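Local coordinates for putative two-component sensor histidine kinase protein (Sinorhizobium meliloti, PDB 3HCY) that probably acts as a sensory histidine kinase that autophosphorylates from ATP, the fragment here being its GAF domain, at residues N20-S25 and Y111-H116; R41-H46 and V86-A91. All coordinates share one frame; numbering follows the deposited sequence.

From the N terminus, helix 5-19 runs into residues 20-25, which open contact 1; that loop closes only when the chain returns at 111-116, so strand 23-29 pairs with strand 104-112 in the middle of the antiparallel GAF sheet. Within this loop contact 2 is nested: 41-46, at the end of strand 35-41, meets 86-91, at the end of helix 79-88. The centres lie about 10 Å apart, and the two touch directly: Ala24 N is 2.7 Å from Arg41 O, and Tyr112 O is 2.9 Å from Ala91 N. Contact 1 thus joins two inner strands, while contact 2 joins the connections at one end of the sheet.

Contact 1: N20-S25 and Y111-H116; sequences NCDRAS and YYDRPH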
loop_
_atom_site.group_PDB
_atom_site.type_symbol
_atom_site.label_atom_id
_atom_site.label_comp_id
_atom_site.label_asym_id
_atom_site.label_seq_id
_atom_site.Cartn_x
_atom_site.Cartn_y
_atom_site.Cartn_z
ATOM N N ASN A 20 -4.677 -7.611 -11.070
ATOM C CA ASN A 20 -5.228 -8.688 -11.920
ATOM C C ASN A 20 -4.223 -9.854 -12.410
ATOM O O ASN A 20 -4.074 -10.151 -13.615
ATOM C CB ASN A 20 -5.909 -8.088 -13.160
ATOM C CG ASN A 20 -6.613 -9.159 -13.979
ATOM O OD1 ASN A 20 -6.311 -10.370 -13.863
ATOM N ND2 ASN A 20 -7.635 -8.729 -14.754
ATOM N N CYS A 21 -3.541 -10.485 -11.452
ATOM C CA CYS A 21 -2.733 -11.654 -11.677
ATOM C C CYS A 21 -3.549 -12.808 -11.116
ATOM O O CYS A 21 -4.660 -12.607 -10.635
ATOM C CB CYS A 21 -1.394 -11.500 -10.938
ATOM S SG CYS A 21 -1.542 -10.941 -9.162
ATOM N N ASP A 22 -2.988 -14.007 -11.150
ATOM C CA ASP A 22 -3.748 -15.215 -10.919
ATOM C C ASP A 22 -3.743 -15.746 -9.490
ATOM O O ASP A 22 -4.688 -16.437 -9.066
ATOM C CB ASP A 22 -3.213 -16.267 -11.883
ATOM C CG ASP A 22 -3.597 -15.968 -13.286
ATOM O OD1 ASP A 22 -4.495 -15.133 -13.526
ATOM O OD2 ASP A 22 -2.964 -16.595 -14.165
ATOM N N ARG A 23 -2.617 -15.476 -8.819
ATOM C CA ARG A 23 -2.325 -15.911 -7.475
ATOM C C ARG A 23 -1.267 -14.942 -6.997
ATOM O O ARG A 23 -0.617 -14.291 -7.832
ATOM C CB ARG A 23 -1.751 -17.339 -7.419
ATOM C CG ARG A 23 -2.090 -18.299 -8.551
ATOM C CD ARG A 23 -1.198 -19.516 -8.486
ATOM N NE ARG A 23 -1.373 -20.452 -9.594
ATOM C CZ ARG A 23 -1.585 -21.770 -9.455
ATOM N NH1 ARG A 23 -1.651 -22.329 -8.241
ATOM N NH2 ARG A 23 -1.728 -22.558 -10.538
ATOM N N ALA A 24 -1.109 -14.845 -5.679
ATOM C CA ALA A 24 -0.138 -13.981 -5.054
ATOM C C ALA A 24 0.324 -14.525 -3.638
ATOM O O ALA A 24 -0.346 -15.374 -3.006
ATOM C CB ALA A 24 -0.697 -12.579 -4.963
ATOM N N SER A 25 1.483 -14.051 -3.152
ATOM C CA SER A 25 1.968 -14.473 -1.833
ATOM C C SER A 25 2.869 -13.440 -1.177
ATOM O O SER A 25 3.408 -12.557 -1.868
ATOM C CB SER A 25 2.771 -15.734 -2.008
ATOM O OG SER A 25 3.846 -15.505 -2.930
ATOM N N TYR A 111 1.890 -14.280 -9.361
ATOM C CA TYR A 111 2.008 -15.485 -10.167
ATOM C C TYR A 111 0.973 -15.374 -11.286
ATOM O O TYR A 111 -0.115 -14.806 -11.083
ATOM C CB TYR A 111 1.702 -16.718 -9.324
ATOM C CG TYR A 111 2.567 -16.879 -8.103
ATOM C CD1 TYR A 111 3.854 -17.390 -8.197
ATOM C CD2 TYR A 111 2.099 -16.554 -6.827
ATOM C CE1 TYR A 111 4.667 -17.563 -7.057
ATOM C CE2 TYR A 111 2.917 -16.729 -5.680
ATOM C CZ TYR A 111 4.179 -17.235 -5.820
ATOM O OH TYR A 111 4.995 -17.391 -4.745
ATOM N N TYR A 112 1.315 -15.887 -12.456
ATOM C CA TYR A 112 0.382 -15.947 -13.571
ATOM C C TYR A 112 0.407 -17.352 -14.145
ATOM O O TYR A 112 1.496 -17.887 -14.423
ATOM C CB TYR A 112 0.774 -14.964 -14.659
ATOM C CG TYR A 112 0.679 -13.520 -14.230
ATOM C CD1 TYR A 112 -0.415 -12.739 -14.582
ATOM C CD2 TYR A 112 1.698 -12.931 -13.483
ATOM C CE1 TYR A 112 -0.487 -11.423 -14.230
ATOM C CE2 TYR A 112 1.616 -11.613 -13.099
ATOM C CZ TYR A 112 0.527 -10.860 -13.478
ATOM O OH TYR A 112 0.452 -9.529 -13.077
ATOM N N ASP A 113 -0.778 -17.943 -14.308
ATOM C CA ASP A 113 -0.918 -19.316 -14.790
ATOM C C ASP A 113 -0.543 -19.495 -16.306
ATOM O O ASP A 113 -0.409 -20.608 -16.794
ATOM C CB ASP A 113 -2.368 -19.772 -14.587
ATOM C CG ASP A 113 -2.782 -19.822 -13.148
ATOM O OD1 ASP A 113 -1.874 -20.032 -12.323
ATOM O OD2 ASP A 113 -4.014 -19.675 -12.871
ATOM N N ARG A 114 -0.441 -18.413 -17.062
ATOM C CA ARG A 114 0.068 -18.480 -18.447
ATOM C C ARG A 114 1.100 -17.363 -18.564
ATOM O O ARG A 114 1.155 -16.454 -17.724
ATOM C CB ARG A 114 -1.030 -18.369 -19.526
ATOM C CG ARG A 114 -1.718 -17.013 -19.556
ATOM C CD ARG A 114 -2.900 -16.882 -20.561
ATOM N NE ARG A 114 -3.539 -15.552 -20.624
ATOM C CZ ARG A 114 -4.490 -15.094 -19.789
ATOM N NH1 ARG A 114 -4.933 -15.831 -18.748
ATOM N NH2 ARG A 114 -5.007 -13.872 -19.976
ATOM N N PRO A 115 1.967 -17.458 -19.575
ATOM C CA PRO A 115 2.998 -16.450 -19.778
ATOM C C PRO A 115 2.504 -15.024 -19.678
ATOM O O PRO A 115 1.348 -14.732 -19.971
ATOM C CB PRO A 115 3.470 -16.737 -21.190
ATOM C CG PRO A 115 3.347 -18.220 -21.314
ATOM C CD PRO A 115 2.176 -18.630 -20.451
ATOM N N HIS A 116 3.407 -14.145 -19.278
ATOM C CA HIS A 116 3.026 -12.787 -18.993
ATOM C C HIS A 116 4.210 -11.785 -19.078
ATOM O O HIS A 116 5.202 -11.908 -18.360
ATOM C CB HIS A 116 2.362 -12.772 -17.605
ATOM C CG HIS A 116 1.879 -11.432 -17.183
ATOM N ND1 HIS A 116 2.713 -10.500 -16.602
ATOM C CD2 HIS A 116 0.656 -10.866 -17.238
ATOM C CE1 HIS A 116 2.021 -9.413 -16.315
ATOM N NE2 HIS A 116 0.771 -9.607 -16.695
HETATM O O HOH W 1 -5.152 -19.052 -10.258
#
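The Tyr112 ring has Cys21 CB over one face, 3.6 Å from the ring centroid in a CH-pi contact, and His116 CD2 over the opposite face, offset toward the rim. The Tyr111 ring instead offers its edge to Arg23, Ala24 and Ser25, and its OH shares a hydrogen bond with Ser25 OG at 2.9 Å. The edge of the Arg23 guanidinium meets Asp113: NE donates to the syn lone pair of OD1 at 2.8 Å, and the extended chain from CG to NE carries it there. The carboxylate stands almost perpendicular to the guanidinium, their planes 89° apart.

Along the backbone the antiparallel strands pair through Tyr111 N to Arg23 O at 2.9 Å. Asp22 N reaches Tyr111 O at 3.0 Å and Arg23 N adds a weak bond to the same oxygen, the geometry of a classic beta bulge. Asp22 OD2 accepts Asp113 N on its anti lone pair at 2.6 Å. This brings two carboxylates close, OD2 to OD2 of Asp22 and Asp113 being 3.5 Å apart; the Arg23 salt bridge to Asp113 would probably offset part of their repulsion.

Contact 2: R41-H46 and V86-A91; sequences RGLSEH and VGEGIA
Glu88 reaches across to Ser44 with both carboxylate oxygens, and this two-bond grip is the close part of the contact. Ser44 OG donates to OE1 of Glu88 at 2.9 Å, arriving on the syn side, somewhat out of the carboxylate plane. Ser44 N donates to Glu88 OE2 at 3.1 Å from well above that plane, 42° out of it. With CG anti to the backbone N and a bend at chi2 of 62°, the Glu88 chain presents its carboxylate to the backbone of 43-44. Two bonds to separate oxygens limit its rotation. OE2 also takes a salt bridge from Arg23 NH1, which would probably stabilise the negative charge.

Apolar packing is sparser: Leu43 CD2 and Ile90 CD1 meet at 4.0 Å, their side chains crossing at about a right angle. On the exposed side His46 stays apart, its NE2 6.6 Å from Glu88 OE1, and the whole contact buries just 156 Å².

Ser44 is the N-cap of helix 45-50, its OG also bonding Tyr47 N, while Gly89 ends helix 79-88 in a Schellman motif with positive phi. The C-terminal end of one helix thus meets the start of the other, and Leu43 and Ile90 lie against Arg23 of strand 23-29 and Tyr111 of strand 104-112.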
loop_
_atom_site.group_PDB
_atom_site.type_symbol
_atom_site.label_atom_id
_atom_site.label_comp_id
_atom_site.label_asym_id
_atom_site.label_seq_id
_atom_site.Cartn_x
_atom_site.Cartn_y
_atom_site.Cartn_z
ATOM N N ARG A 41 -2.606 -16.517 -1.716
ATOM C CA ARG A 41 -3.697 -17.197 -2.422
ATOM C C ARG A 41 -3.425 -17.383 -3.880
ATOM O O ARG A 41 -2.641 -16.646 -4.402
ATOM C CB ARG A 41 -4.978 -16.391 -2.302
ATOM C CG ARG A 41 -4.924 -14.919 -2.387
ATOM C CD ARG A 41 -5.990 -14.376 -1.347
ATOM N NE ARG A 41 -6.373 -12.948 -1.456
ATOM C CZ ARG A 41 -6.767 -12.150 -0.456
ATOM N NH1 ARG A 41 -6.780 -12.538 0.807
ATOM N NH2 ARG A 41 -7.082 -10.905 -0.738
ATOM N N GLY A 42 -4.008 -18.329 -4.595
ATOM C CA GLY A 42 -4.263 -19.670 -4.223
ATOM C C GLY A 42 -2.986 -20.393 -4.726
ATOM O O GLY A 42 -2.902 -20.833 -5.851
ATOM N N LEU A 43 -1.944 -20.343 -3.897
ATOM C CA LEU A 43 -0.912 -21.343 -3.874
ATOM C C LEU A 43 -1.415 -22.458 -2.965
ATOM O O LEU A 43 -2.127 -22.216 -1.976
ATOM C CB LEU A 43 0.391 -20.774 -3.265
ATOM C CG LEU A 43 1.001 -19.615 -4.069
ATOM C CD1 LEU A 43 2.325 -19.137 -3.488
ATOM C CD2 LEU A 43 1.147 -19.985 -5.553
ATOM N N SER A 44 -1.003 -23.681 -3.284
ATOM C CA SER A 44 -1.231 -24.790 -2.379
ATOM C C SER A 44 -0.077 -24.830 -1.337
ATOM O O SER A 44 1.055 -24.360 -1.593
ATOM C CB SER A 44 -1.270 -26.084 -3.161
ATOM O OG SER A 44 0.049 -26.337 -3.571
ATOM N N GLU A 45 -0.372 -25.457 -0.197
ATOM C CA GLU A 45 0.632 -25.770 0.804
ATOM C C GLU A 45 1.700 -26.672 0.255
ATOM O O GLU A 45 2.880 -26.487 0.505
ATOM C CB GLU A 45 -0.056 -26.415 1.960
ATOM C CG GLU A 45 -0.866 -25.358 2.713
ATOM C CD GLU A 45 -1.765 -25.908 3.810
ATOM O OE1 GLU A 45 -1.927 -27.156 3.939
ATOM O OE2 GLU A 45 -2.314 -25.062 4.558
ATOM N N HIS A 46 1.295 -27.613 -0.574
ATOM C CA HIS A 46 2.263 -28.446 -1.224
ATOM C C HIS A 46 3.296 -27.574 -1.863
ATOM O O HIS A 46 4.474 -27.787 -1.668
ATOM C CB HIS A 46 1.605 -29.296 -2.263
ATOM C CG HIS A 46 2.535 -30.260 -2.913
ATOM N ND1 HIS A 46 2.902 -31.454 -2.321
ATOM C CD2 HIS A 46 3.150 -30.230 -4.126
ATOM C CE1 HIS A 46 3.709 -32.115 -3.144
ATOM N NE2 HIS A 46 3.883 -31.391 -4.240
ATOM N N VAL A 86 5.935 -25.333 -12.369
ATOM C CA VAL A 86 5.044 -25.810 -13.381
ATOM C C VAL A 86 4.054 -26.832 -12.797
ATOM O O VAL A 86 2.867 -26.747 -13.037
ATOM C CB VAL A 86 5.802 -26.271 -14.721
ATOM C CG1 VAL A 86 4.867 -26.851 -15.663
ATOM C CG2 VAL A 86 6.671 -25.179 -15.295
ATOM N N GLY A 87 4.490 -27.731 -11.944
ATOM C CA GLY A 87 3.531 -28.667 -11.392
ATOM C C GLY A 87 2.458 -28.018 -10.560
ATOM O O GLY A 87 1.348 -28.574 -10.417
ATOM N N GLU A 88 2.790 -26.858 -9.994
ATOM C CA GLU A 88 1.794 -26.035 -9.295
ATOM C C GLU A 88 0.831 -25.409 -10.270
ATOM O O GLU A 88 -0.263 -24.996 -9.898
ATOM C CB GLU A 88 2.480 -24.931 -8.466
ATOM C CG GLU A 88 1.554 -23.955 -7.671
ATOM C CD GLU A 88 0.705 -24.625 -6.615
ATOM O OE1 GLU A 88 1.122 -25.688 -6.157
ATOM O OE2 GLU A 88 -0.382 -24.105 -6.258
ATOM N N GLY A 89 1.219 -25.351 -11.535
ATOM C CA GLY A 89 0.359 -24.774 -12.553
ATOM C C GLY A 89 0.695 -23.341 -12.924
ATOM O O GLY A 89 -0.113 -22.722 -13.605
ATOM N N ILE A 90 1.870 -22.833 -12.507
ATOM C CA ILE A 90 2.300 -21.428 -12.724
ATOM C C ILE A 90 3.246 -21.301 -13.944
ATOM O O ILE A 90 4.140 -22.145 -14.118
ATOM C CB ILE A 90 3.083 -20.912 -11.485
ATOM C CG1 ILE A 90 2.148 -20.780 -10.289
ATOM C CG2 ILE A 90 3.902 -19.615 -11.779
ATOM C CD1 ILE A 90 2.850 -21.085 -8.946
ATOM N N ALA A 91 3.063 -20.247 -14.757
ATOM C CA ALA A 91 3.832 -19.987 -15.987
ATOM C C ALA A 91 4.715 -18.709 -15.874
ATOM O O ALA A 91 5.691 -18.526 -16.614
ATOM C CB ALA A 91 2.845 -19.838 -17.179
#